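Local coordinates for protein HpuA (Kingella denitrificans ATCC 33394, PDB 5EC6) that serves as an outer-membrane lipoprotein receptor for haemoglobin and probably helps its bacterium acquire iron from the host, at residues V206-V214 against L221-S229; G232-V240 against T250-V260. One frame throughout, in Å; residues are numbered along the deposited sequence.

Interaction 1: V206-V214 against L221-S229; sequences VVTGSFLTV and LGGTIVGNS
Thr213 and Gly222 form a regular hydrogen-bonded pair in an antiparallel beta hairpin, built from the strands 208-215 and 220-225 and belonging to the beta-barrel part of this receptor. The reciprocal bonds run from Thr213 N to Gly222 O at 2.8 Å and from Gly222 N to Thr213 O at 2.9 Å. The axes of 210-214 and 221-225 lie 176° apart, almost exactly antiparallel. Beyond Gly223 the pairing slackens: Thr224 N reaches Phe211 O only weakly, and a water accepting from Phe211 N and donating to Thr224 O spans the widened gap.

Ser210 takes over from the backbone here. Its CB sits 3.5 Å from Thr224 O. One bond further out, OG turns beside its own backbone N (chi1 -61°), passes close to Ile225 CA and accepts from Val226 N at 2.9 Å. With an N-H...O angle of 174°, that bond is almost straight, and the hydroxyl probably takes the place that Gly209 O would have in a continued antiparallel register.

On the face carrying Val214 and Leu221, Val214 CG2 meets Leu221 CD1 in an oblique apolar contact. Leu212 lays CD2 against the backbone of Gly223, whose positive phi favours glycine; the Leu212 side chain also touches Phe300 and Met237. Thr213 OG1, on the other face, is hydrogen-bonded to His318, near the C-terminus, and to Thr176 of strand 174-185.

At the frayed end Val226 branches over segment 206-214, its CG2 lying 3.3 Å from Gly209 O.

Interaction 2: G232-V240 against T250-V260; sequences GDSIEMRDV and TASSGGHTGQV
Glu236 and Ser252 exchange backbone hydrogen bonds in the antiparallel hairpin of strands 235-243 and 246-253, both 2.9 Å long: Glu236 N to Ser252 O and Ser252 N to Glu236 O. Further along, Thr250 O accepts from two consecutive amides, Arg238 N and Asp239 N, which approach from the same face of its carbonyl plane. Thr250 N returns a bond to Asp239 O. Two residues facing one define a classic beta bulge, with a register shift of one; the axes of 235-238 and 250-253 are inclined at 149°.

Polar side chains add to this. Ser252 OG, placed between its backbone N and carbonyl carbon (chi1 59°), accepts from Arg238 NE at 2.8 Å, nearly in the guanidinium plane; NH2 adds a weak bond. Arg238 can fold back to it because its chain bends at chi2 (-66°). Ser253 OG donates to Ser234 O at 2.9 Å from above the carbonyl plane, and also bonds to Arg183.

Apolar contacts occupy the face of Met237 and Ala251. Ile235 CG2 meets Ala251 CB at 3.8 Å, and Met237 SD lies 3.7 Å from Val260 CG2, their side chains crossing at about a right angle. Val260 belongs to the next strand, which the type I' turn from Ser253 to His256 leads into.

The chemistry is thus two-sided: apolar groups pack on one face, while on the other Ser252 OG, gripping Arg238 NE well and NH2 weakly, probably limits the rotation of the guanidinium.

Interactions 1 and 2 are successive antiparallel hairpins, joined edge to edge because strands 220-225 and 235-243 are neighbours; their centres lie 12 Å apart. Probable backbone hydrogen bonds link them, Ile225 N to Ile235 O at 2.8 Å and Met237 N to Gly223 O at 2.9 Å. The apolar face runs across the seam, where Leu212 and Leu221 both touch Met237 and Leu221 also touches Val240. Ser234 OG bonds to Gly227 N, carrying the join past the strand ends. At the far end Asp239 forms a salt bridge with Lys220, and Asp239 OD2 is hydrogen-bonded to a glycerol, probably from the crystallisation liquor, so no haemoglobin site can be inferred there.

Interaction 1: V206-V214 against L221-S229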
ATOM      1  N   VAL A 206       2.103  -8.933 -18.182  1.00 29.30           N
ATOM      2  CA  VAL A 206       3.015  -8.956 -17.044  1.00 27.98           C
ATOM      3  C   VAL A 206       3.958 -10.148 -17.186  1.00 25.47           C
ATOM      4  O   VAL A 206       3.539 -11.295 -17.274  1.00 24.95           O
ATOM      5  CB  VAL A 206       2.176  -9.066 -15.718  1.00 27.38           C
ATOM      6  CG1 VAL A 206       3.078  -9.180 -14.500  1.00 26.61           C
ATOM      7  CG2 VAL A 206       1.217  -7.891 -15.562  1.00 29.16           C
ATOM      8  N   VAL A 207       5.249  -9.876 -17.207  1.00 26.01           N
ATOM      9  CA  VAL A 207       6.262 -10.883 -17.373  1.00 26.47           C
ATOM     10  C   VAL A 207       6.488 -11.591 -16.026  1.00 26.18           C
ATOM     11  O   VAL A 207       6.530 -12.825 -15.939  1.00 25.41           O
ATOM     12  CB  VAL A 207       7.575 -10.233 -17.855  1.00 30.53           C
ATOM     13  CG1 VAL A 207       8.711 -11.249 -17.836  1.00 30.68           C
ATOM     14  CG2 VAL A 207       7.361  -9.593 -19.224  1.00 34.19           C
ATOM     15  N   THR A 208       6.633 -10.780 -14.979  1.00 24.77           N
ATOM     16  CA  THR A 208       6.651 -11.270 -13.598  0.51 24.71           C
ATOM     17  C   THR A 208       5.877 -10.293 -12.722  1.00 23.96           C
ATOM     18  O   THR A 208       5.971  -9.095 -12.909  1.00 22.36           O
ATOM     19  CB  THR A 208       8.073 -11.341 -13.021  0.51 25.67           C
ATOM     20  OG1 THR A 208       9.019 -11.631 -14.068  0.51 28.52           O
ATOM     21  CG2 THR A 208       8.127 -12.401 -11.926  0.51 24.43           C
ATOM     22  N   GLY A 209       5.073 -10.814 -11.810  1.00 23.14           N
ATOM     23  CA  GLY A 209       4.297  -9.939 -10.928  1.00 20.32           C
ATOM     24  C   GLY A 209       3.722 -10.793  -9.790  1.00 17.77           C
ATOM     25  O   GLY A 209       3.896 -12.027  -9.747  1.00 20.53           O
ATOM     26  N   SER A 210       3.054 -10.122  -8.864  1.00 17.32           N
ATOM     27  CA  SER A 210       2.454 -10.775  -7.709  1.00 16.32           C
ATOM     28  C   SER A 210       0.986 -10.428  -7.668  1.00 16.04           C
ATOM     29  O   SER A 210       0.603  -9.265  -7.881  1.00 16.46           O
ATOM     30  CB  SER A 210       3.081 -10.272  -6.440  1.00 16.90           C
ATOM     31  OG  SER A 210       4.504 -10.538  -6.351  1.00 16.80           O
ATOM     32  N   PHE A 211       0.175 -11.451  -7.421  1.00 15.05           N
ATOM     33  CA  PHE A 211      -1.275 -11.285  -7.438  1.00 15.84           C
ATOM     34  C   PHE A 211      -1.912 -11.923  -6.195  1.00 14.66           C
ATOM     35  O   PHE A 211      -1.523 -13.004  -5.759  1.00 14.84           O
ATOM     36  CB  PHE A 211      -1.875 -11.917  -8.701  1.00 15.14           C
ATOM     37  CG  PHE A 211      -1.231 -11.359  -9.970  1.00 15.73           C
ATOM     38  CD1 PHE A 211      -1.644 -10.165 -10.457  1.00 17.46           C
ATOM     39  CD2 PHE A 211      -0.143 -11.988 -10.537  1.00 17.13           C
ATOM     40  CE1 PHE A 211      -1.061  -9.603 -11.582  1.00 16.18           C
ATOM     41  CE2 PHE A 211       0.473 -11.438 -11.650  1.00 17.11           C
ATOM     42  CZ  PHE A 211      -0.001 -10.250 -12.166  1.00 16.41           C
ATOM     43  N   LEU A 212      -2.858 -11.179  -5.640  1.00 13.54           N
ATOM     44  CA  LEU A 212      -3.687 -11.683  -4.542  1.00 14.08           C
ATOM     45  C   LEU A 212      -5.144 -11.642  -4.991  1.00 14.34           C
ATOM     46  O   LEU A 212      -5.603 -10.649  -5.557  1.00 14.68           O
ATOM     47  CB  LEU A 212      -3.526 -10.824  -3.284  1.00 14.87           C
ATOM     48  CG  LEU A 212      -2.106 -10.646  -2.748  1.00 15.57           C
ATOM     49  CD1 LEU A 212      -2.105  -9.691  -1.570  1.00 15.84           C
ATOM     50  CD2 LEU A 212      -1.436 -11.958  -2.433  1.00 16.84           C
ATOM     51  N   THR A 213      -5.879 -12.721  -4.714  1.00 13.91           N
ATOM     52  CA  THR A 213      -7.293 -12.790  -5.020  1.00 13.97           C
ATOM     53  C   THR A 213      -8.112 -12.989  -3.755  1.00 14.39           C
ATOM     54  O   THR A 213      -7.794 -13.843  -2.890  1.00 14.79           O
ATOM     55  CB  THR A 213      -7.552 -13.888  -6.053  1.00 14.65           C
ATOM     56  OG1 THR A 213      -7.053 -13.428  -7.301  1.00 15.78           O
ATOM     57  CG2 THR A 213      -8.999 -14.236  -6.218  1.00 15.38           C
ATOM     58  N   VAL A 214      -9.191 -12.201  -3.695  1.00 14.80           N
ATOM     59  CA  VAL A 214     -10.169 -12.278  -2.636  1.00 14.49           C
ATOM     60  C   VAL A 214     -11.398 -12.963  -3.193  1.00 14.12           C
ATOM     61  O   VAL A 214     -11.956 -12.538  -4.227  1.00 15.42           O
ATOM     62  CB  VAL A 214     -10.538 -10.891  -2.079  1.00 14.63           C
ATOM     63  CG1 VAL A 214     -11.639 -11.057  -1.040  1.00 14.92           C
ATOM     64  CG2 VAL A 214      -9.348 -10.191  -1.460  1.00 16.85           C
ATOM     65  N   LEU A 221      -8.606 -15.194   1.076  1.00 16.07           N
ATOM     66  CA  LEU A 221      -7.614 -14.544   0.241  1.00 15.47           C
ATOM     67  C   LEU A 221      -6.454 -15.486  -0.058  1.00 14.81           C
ATOM     68  O   LEU A 221      -5.939 -16.155   0.832  1.00 15.45           O
ATOM     69  CB  LEU A 221      -7.081 -13.299   0.898  1.00 15.42           C
ATOM     70  CG  LEU A 221      -6.050 -12.413   0.193  1.00 16.04           C
ATOM     71  CD1 LEU A 221      -6.092 -10.979   0.692  1.00 18.39           C
ATOM     72  CD2 LEU A 221      -4.667 -12.935   0.435  1.00 16.92           C
ATOM     73  N   GLY A 222      -6.091 -15.565  -1.335  1.00 14.84           N
ATOM     74  CA  GLY A 222      -4.954 -16.362  -1.779  1.00 14.75           C
ATOM     75  C   GLY A 222      -4.007 -15.597  -2.677  1.00 15.77           C
ATOM     76  O   GLY A 222      -4.342 -14.526  -3.213  1.00 16.44           O
ATOM     77  N   GLY A 223      -2.810 -16.144  -2.844  1.00 15.59           N
ATOM     78  CA  GLY A 223      -1.853 -15.651  -3.807  1.00 15.58           C
ATOM     79  C   GLY A 223      -0.440 -15.654  -3.261  1.00 16.07           C
ATOM     80  O   GLY A 223      -0.199 -16.073  -2.146  1.00 16.78           O
ATOM     81  N   THR A 224       0.512 -15.198  -4.083  1.00 16.32           N
ATOM     82  CA  THR A 224       1.917 -15.268  -3.783  1.00 16.74           C
ATOM     83  C   THR A 224       2.607 -13.971  -4.135  1.00 16.29           C
ATOM     84  O   THR A 224       2.458 -13.463  -5.256  1.00 17.31           O
ATOM     85  CB  THR A 224       2.582 -16.422  -4.573  1.00 17.90           C
ATOM     86  OG1 THR A 224       2.003 -17.665  -4.153  1.00 19.06           O
ATOM     87  CG2 THR A 224       4.093 -16.468  -4.330  1.00 18.54           C
ATOM     88  N   ILE A 225       3.386 -13.483  -3.181  1.00 15.56           N
ATOM     89  CA  ILE A 225       4.272 -12.366  -3.414  1.00 16.64           C
ATOM     90  C   ILE A 225       5.632 -12.971  -3.866  1.00 16.63           C
ATOM     91  O   ILE A 225       6.284 -13.674  -3.092  1.00 16.98           O
ATOM     92  CB  ILE A 225       4.422 -11.512  -2.184  1.00 17.81           C
ATOM     93  CG1 ILE A 225       3.080 -10.857  -1.826  1.00 17.93           C
ATOM     94  CG2 ILE A 225       5.441 -10.372  -2.439  1.00 18.50           C
ATOM     95  CD1 ILE A 225       3.070 -10.173  -0.505  1.00 18.53           C
ATOM     96  N   VAL A 226       5.988 -12.678  -5.108  1.00 17.58           N
ATOM     97  CA  VAL A 226       7.118 -13.363  -5.794  1.00 18.25           C
ATOM     98  C   VAL A 226       8.476 -12.746  -5.414  1.00 18.40           C
ATOM     99  O   VAL A 226       8.703 -11.569  -5.604  1.00 18.67           O
ATOM    100  CB  VAL A 226       6.887 -13.283  -7.307  1.00 20.36           C
ATOM    101  CG1 VAL A 226       8.036 -13.974  -8.063  1.00 22.99           C
ATOM    102  CG2 VAL A 226       5.587 -13.951  -7.649  1.00 22.54           C
ATOM    103  N   GLY A 227       9.365 -13.591  -4.913  1.00 18.69           N
ATOM    104  CA  GLY A 227      10.678 -13.210  -4.489  1.00 19.71           C
ATOM    105  C   GLY A 227      11.733 -13.192  -5.595  1.00 21.68           C
ATOM    106  O   GLY A 227      11.444 -13.455  -6.769  1.00 21.18           O
ATOM    107  N   ASN A 228      12.944 -12.839  -5.144  1.00 22.96           N
ATOM    108  CA  ASN A 228      14.122 -12.747  -6.030  1.00 22.38           C
ATOM    109  C   ASN A 228      15.341 -12.661  -5.121  1.00 22.69           C
ATOM    110  O   ASN A 228      15.248 -12.819  -3.904  1.00 22.10           O
ATOM    111  CB  ASN A 228      13.994 -11.539  -6.941  1.00 21.80           C
ATOM    112  CG  ASN A 228      13.718 -10.255  -6.165  1.00 22.77           C
ATOM    113  OD1 ASN A 228      14.545  -9.827  -5.401  1.00 21.80           O
ATOM    114  ND2 ASN A 228      12.473  -9.689  -6.309  1.00 22.09           N
ATOM    115  N   SER A 229      16.536 -12.508  -5.719  1.00 26.29           N
ATOM    116  CA  SER A 229      17.764 -12.515  -4.938  1.00 26.83           C
ATOM    117  C   SER A 229      17.854 -11.401  -3.921  1.00 26.71           C
ATOM    118  O   SER A 229      18.552 -11.566  -2.966  1.00 29.35           O
ATOM    119  CB  SER A 229      18.980 -12.375  -5.884  1.00 28.17           C
ATOM    120  OG  SER A 229      18.931 -11.130  -6.579  1.00 29.51           O
TER
HETATM  121  O   HOH W   1       1.365 -14.188  -7.631  1.00 18.93           O

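Interaction 2: G232-V240 against T250-V260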
ATOM      1  N   GLY A 232      14.353 -11.991  -1.307  1.00 21.56           N
ATOM      2  CA  GLY A 232      14.363 -13.260  -0.610  1.00 22.32           C
ATOM      3  C   GLY A 232      13.240 -14.125  -1.096  1.00 20.80           C
ATOM      4  O   GLY A 232      12.782 -13.956  -2.227  1.00 20.84           O
ATOM      5  N   ASP A 233      12.872 -15.088  -0.259  1.00 21.59           N
ATOM      6  CA  ASP A 233      11.931 -16.124  -0.639  1.00 21.38           C
ATOM      7  C   ASP A 233      10.563 -15.460  -0.890  1.00 20.18           C
ATOM      8  O   ASP A 233      10.181 -14.474  -0.229  1.00 20.28           O
ATOM      9  CB  ASP A 233      11.803 -17.179   0.409  1.00 21.77           C
ATOM     10  CG  ASP A 233      13.112 -17.970   0.603  1.00 25.21           C
ATOM     11  OD1 ASP A 233      13.832 -18.175  -0.417  1.00 28.07           O
ATOM     12  OD2 ASP A 233      13.370 -18.404   1.727  1.00 26.87           O
ATOM     13  N   SER A 234       9.850 -16.030  -1.823  1.00 18.05           N
ATOM     14  CA  SER A 234       8.440 -15.660  -2.038  1.00 18.06           C
ATOM     15  C   SER A 234       7.648 -15.813  -0.734  1.00 19.21           C
ATOM     16  O   SER A 234       7.969 -16.616   0.129  1.00 18.72           O
ATOM     17  CB  SER A 234       7.806 -16.500  -3.131  1.00 18.67           C
ATOM     18  OG  SER A 234       8.462 -16.287  -4.380  1.00 19.91           O
ATOM     19  N   ILE A 235       6.533 -15.073  -0.647  1.00 18.21           N
ATOM     20  CA  ILE A 235       5.611 -15.200   0.489  1.00 17.81           C
ATOM     21  C   ILE A 235       4.302 -15.749  -0.058  1.00 16.73           C
ATOM     22  O   ILE A 235       3.637 -15.104  -0.886  1.00 17.28           O
ATOM     23  CB  ILE A 235       5.345 -13.840   1.185  1.00 18.74           C
ATOM     24  CG1 ILE A 235       6.626 -13.267   1.774  1.00 19.35           C
ATOM     25  CG2 ILE A 235       4.270 -14.002   2.246  1.00 20.19           C
ATOM     26  CD1 ILE A 235       6.501 -11.818   2.257  1.00 20.17           C
ATOM     27  N   GLU A 236       3.974 -16.968   0.329  1.00 16.92           N
ATOM     28  CA  GLU A 236       2.761 -17.622  -0.130  0.63 17.72           C
ATOM     29  C   GLU A 236       1.655 -17.498   0.914  1.00 16.98           C
ATOM     30  O   GLU A 236       1.824 -17.899   2.042  1.00 17.05           O
ATOM     31  CB  GLU A 236       3.011 -19.100  -0.436  0.63 19.59           C
ATOM     32  CG  GLU A 236       1.783 -19.799  -0.982  0.63 20.14           C
ATOM     33  CD  GLU A 236       2.027 -21.181  -1.565  0.63 24.51           C
ATOM     34  OE1 GLU A 236       3.158 -21.675  -1.460  0.63 27.74           O
ATOM     35  OE2 GLU A 236       1.073 -21.714  -2.181  0.63 30.56           O
ATOM     36  N   MET A 237       0.512 -16.948   0.513  1.00 16.89           N
ATOM     37  CA  MET A 237      -0.651 -16.906   1.445  1.00 16.81           C
ATOM     38  C   MET A 237      -1.123 -18.304   1.662  1.00 15.82           C
ATOM     39  O   MET A 237      -1.235 -19.067   0.694  1.00 18.53           O
ATOM     40  CB  MET A 237      -1.761 -16.048   0.847  1.00 16.90           C
ATOM     41  CG  MET A 237      -1.319 -14.607   0.604  1.00 16.32           C
ATOM     42  SD  MET A 237      -0.969 -13.723   2.124  1.00 17.31           S
ATOM     43  CE  MET A 237      -0.275 -12.196   1.472  1.00 20.58           C
ATOM     44  N   ARG A 238      -1.359 -18.686   2.920  1.00 15.65           N
ATOM     45  CA  ARG A 238      -1.766 -20.033   3.277  1.00 17.68           C
ATOM     46  C   ARG A 238      -3.228 -20.157   3.711  1.00 20.03           C
ATOM     47  O   ARG A 238      -3.960 -21.010   3.189  1.00 26.68           O
ATOM     48  CB  ARG A 238      -0.848 -20.621   4.334  1.00 18.26           C
ATOM     49  CG  ARG A 238       0.587 -20.867   3.800  1.00 19.42           C
ATOM     50  CD  ARG A 238       0.630 -21.933   2.742  1.00 21.52           C
ATOM     51  NE  ARG A 238       1.990 -22.264   2.367  1.00 21.42           N
ATOM     52  CZ  ARG A 238       2.342 -23.251   1.543  1.00 26.28           C
ATOM     53  NH1 ARG A 238       1.432 -24.041   1.000  1.00 30.79           N
ATOM     54  NH2 ARG A 238       3.635 -23.463   1.284  1.00 24.46           N
ATOM     55  N   ASP A 239      -3.636 -19.473   4.758  1.00 16.85           N
ATOM     56  CA  ASP A 239      -5.041 -19.514   5.158  1.00 17.37           C
ATOM     57  C   ASP A 239      -5.365 -18.133   5.706  1.00 15.64           C
ATOM     58  O   ASP A 239      -4.970 -17.785   6.818  1.00 17.63           O
ATOM     59  CB  ASP A 239      -5.297 -20.538   6.246  1.00 18.99           C
ATOM     60  CG  ASP A 239      -6.807 -20.736   6.485  1.00 22.69           C
ATOM     61  OD1 ASP A 239      -7.588 -20.252   5.664  1.00 24.77           O
ATOM     62  OD2 ASP A 239      -7.176 -21.447   7.417  1.00 28.08           O
ATOM     63  N   VAL A 240      -6.014 -17.359   4.860  1.00 14.87           N
ATOM     64  CA  VAL A 240      -6.325 -15.986   5.177  1.00 16.07           C
ATOM     65  C   VAL A 240      -7.826 -15.758   5.021  1.00 14.43           C
ATOM     66  O   VAL A 240      -8.371 -15.946   3.959  1.00 15.69           O
ATOM     67  CB  VAL A 240      -5.510 -15.040   4.264  1.00 15.46           C
ATOM     68  CG1 VAL A 240      -5.853 -13.583   4.560  1.00 15.52           C
ATOM     69  CG2 VAL A 240      -4.008 -15.253   4.465  1.00 16.97           C
ATOM     70  N   THR A 250      -2.494 -16.681   7.913  1.00 15.49           N
ATOM     71  CA  THR A 250      -1.129 -17.154   7.844  1.00 16.46           C
ATOM     72  C   THR A 250      -0.589 -17.168   6.411  1.00 15.79           C
ATOM     73  O   THR A 250      -1.340 -17.301   5.435  1.00 16.26           O
ATOM     74  CB  THR A 250      -0.991 -18.580   8.406  1.00 18.06           C
ATOM     75  OG1 THR A 250      -1.906 -19.424   7.751  1.00 21.12           O
ATOM     76  CG2 THR A 250      -1.219 -18.564   9.895  1.00 23.43           C
ATOM     77  N   ALA A 251       0.723 -16.985   6.323  1.00 15.59           N
ATOM     78  CA  ALA A 251       1.486 -17.120   5.099  1.00 15.52           C
ATOM     79  C   ALA A 251       2.789 -17.810   5.418  1.00 16.79           C
ATOM     80  O   ALA A 251       3.142 -17.937   6.593  1.00 18.32           O
ATOM     81  CB  ALA A 251       1.751 -15.741   4.463  1.00 17.19           C
ATOM     82  N   SER A 252       3.484 -18.296   4.378  1.00 17.16           N
ATOM     83  CA  SER A 252       4.773 -18.972   4.561  1.00 17.51           C
ATOM     84  C   SER A 252       5.813 -18.348   3.698  1.00 17.96           C
ATOM     85  O   SER A 252       5.528 -17.847   2.574  1.00 18.64           O
ATOM     86  CB  SER A 252       4.659 -20.469   4.233  1.00 19.35           C
ATOM     87  OG  SER A 252       4.228 -20.666   2.918  1.00 20.50           O
ATOM     88  N   SER A 253       7.049 -18.429   4.174  1.00 17.03           N
ATOM     89  CA  SER A 253       8.175 -18.009   3.370  1.00 18.58           C
ATOM     90  C   SER A 253       9.398 -18.762   3.838  1.00 19.17           C
ATOM     91  O   SER A 253       9.748 -18.686   5.001  1.00 19.56           O
ATOM     92  CB  SER A 253       8.379 -16.516   3.527  1.00 21.30           C
ATOM     93  OG  SER A 253       9.376 -16.029   2.626  1.00 21.95           O
ATOM     94  N   GLY A 254      10.000 -19.543   2.938  1.00 21.50           N
ATOM     95  CA  GLY A 254      11.198 -20.294   3.363  1.00 22.54           C
ATOM     96  C   GLY A 254      11.065 -21.188   4.589  1.00 21.76           C
ATOM     97  O   GLY A 254      12.024 -21.346   5.362  1.00 23.85           O
ATOM     98  N   GLY A 255       9.894 -21.764   4.776  1.00 21.26           N
ATOM     99  CA  GLY A 255       9.655 -22.638   5.914  1.00 21.64           C
ATOM    100  C   GLY A 255       9.145 -21.963   7.161  1.00 22.01           C
ATOM    101  O   GLY A 255       8.764 -22.644   8.105  1.00 23.09           O
ATOM    102  N   HIS A 256       9.148 -20.631   7.172  1.00 19.84           N
ATOM    103  CA  HIS A 256       8.682 -19.845   8.308  1.00 19.42           C
ATOM    104  C   HIS A 256       7.232 -19.419   8.086  1.00 19.06           C
ATOM    105  O   HIS A 256       6.840 -19.081   6.967  1.00 19.99           O
ATOM    106  CB  HIS A 256       9.512 -18.583   8.395  1.00 19.63           C
ATOM    107  CG  HIS A 256      10.984 -18.824   8.536  1.00 23.74           C
ATOM    108  ND1 HIS A 256      11.563 -19.128   9.745  1.00 29.40           N
ATOM    109  CD2 HIS A 256      11.982 -18.792   7.626  1.00 25.25           C
ATOM    110  CE1 HIS A 256      12.864 -19.290   9.564  1.00 26.84           C
ATOM    111  NE2 HIS A 256      13.144 -19.091   8.292  1.00 28.82           N
ATOM    112  N   THR A 257       6.462 -19.426   9.154  1.00 18.89           N
ATOM    113  CA  THR A 257       5.050 -19.008   9.120  1.00 18.61           C
ATOM    114  C   THR A 257       4.986 -17.559   9.579  1.00 19.60           C
ATOM    115  O   THR A 257       5.547 -17.214  10.630  1.00 18.38           O
ATOM    116  CB  THR A 257       4.180 -19.872  10.030  1.00 22.75           C
ATOM    117  OG1 THR A 257       4.217 -21.212   9.524  1.00 23.90           O
ATOM    118  CG2 THR A 257       2.698 -19.422  10.058  1.00 24.73           C
ATOM    119  N   GLY A 258       4.272 -16.747   8.814  1.00 18.72           N
ATOM    120  CA  GLY A 258       4.039 -15.351   9.216  1.00 19.19           C
ATOM    121  C   GLY A 258       2.569 -15.065   9.370  1.00 17.96           C
ATOM    122  O   GLY A 258       1.720 -15.696   8.766  1.00 17.87           O
ATOM    123  N   GLN A 259       2.274 -14.074  10.214  1.00 16.89           N
ATOM    124  CA  GLN A 259       0.937 -13.619  10.414  0.51 16.75           C
ATOM    125  C   GLN A 259       0.603 -12.482   9.438  1.00 15.45           C
ATOM    126  O   GLN A 259       1.319 -11.501   9.379  1.00 16.31           O
ATOM    127  CB  GLN A 259       0.805 -13.148  11.872  0.51 18.38           C
ATOM    128  CG  GLN A 259       1.147 -14.222  12.911  0.51 20.40           C
ATOM    129  CD  GLN A 259       0.326 -15.497  12.715  0.51 21.72           C
ATOM    130  OE1 GLN A 259      -0.886 -15.430  12.620  0.51 23.65           O
ATOM    131  NE2 GLN A 259       0.990 -16.644  12.584  0.51 22.35           N
ATOM    132  N   VAL A 260      -0.446 -12.677   8.660  1.00 15.15           N
ATOM    133  CA  VAL A 260      -0.923 -11.703   7.662  1.00 15.18           C
ATOM    134  C   VAL A 260      -2.004 -10.840   8.355  1.00 15.88           C
ATOM    135  O   VAL A 260      -2.890 -11.365   9.051  1.00 16.07           O
ATOM    136  CB  VAL A 260      -1.525 -12.396   6.469  1.00 14.91           C
ATOM    137  CG1 VAL A 260      -2.086 -11.380   5.486  1.00 16.19           C
ATOM    138  CG2 VAL A 260      -0.489 -13.358   5.816  1.00 16.10           C
TER
HETATM  139  O   HOH W   2       8.225 -19.237  -0.008  1.00 32.18           O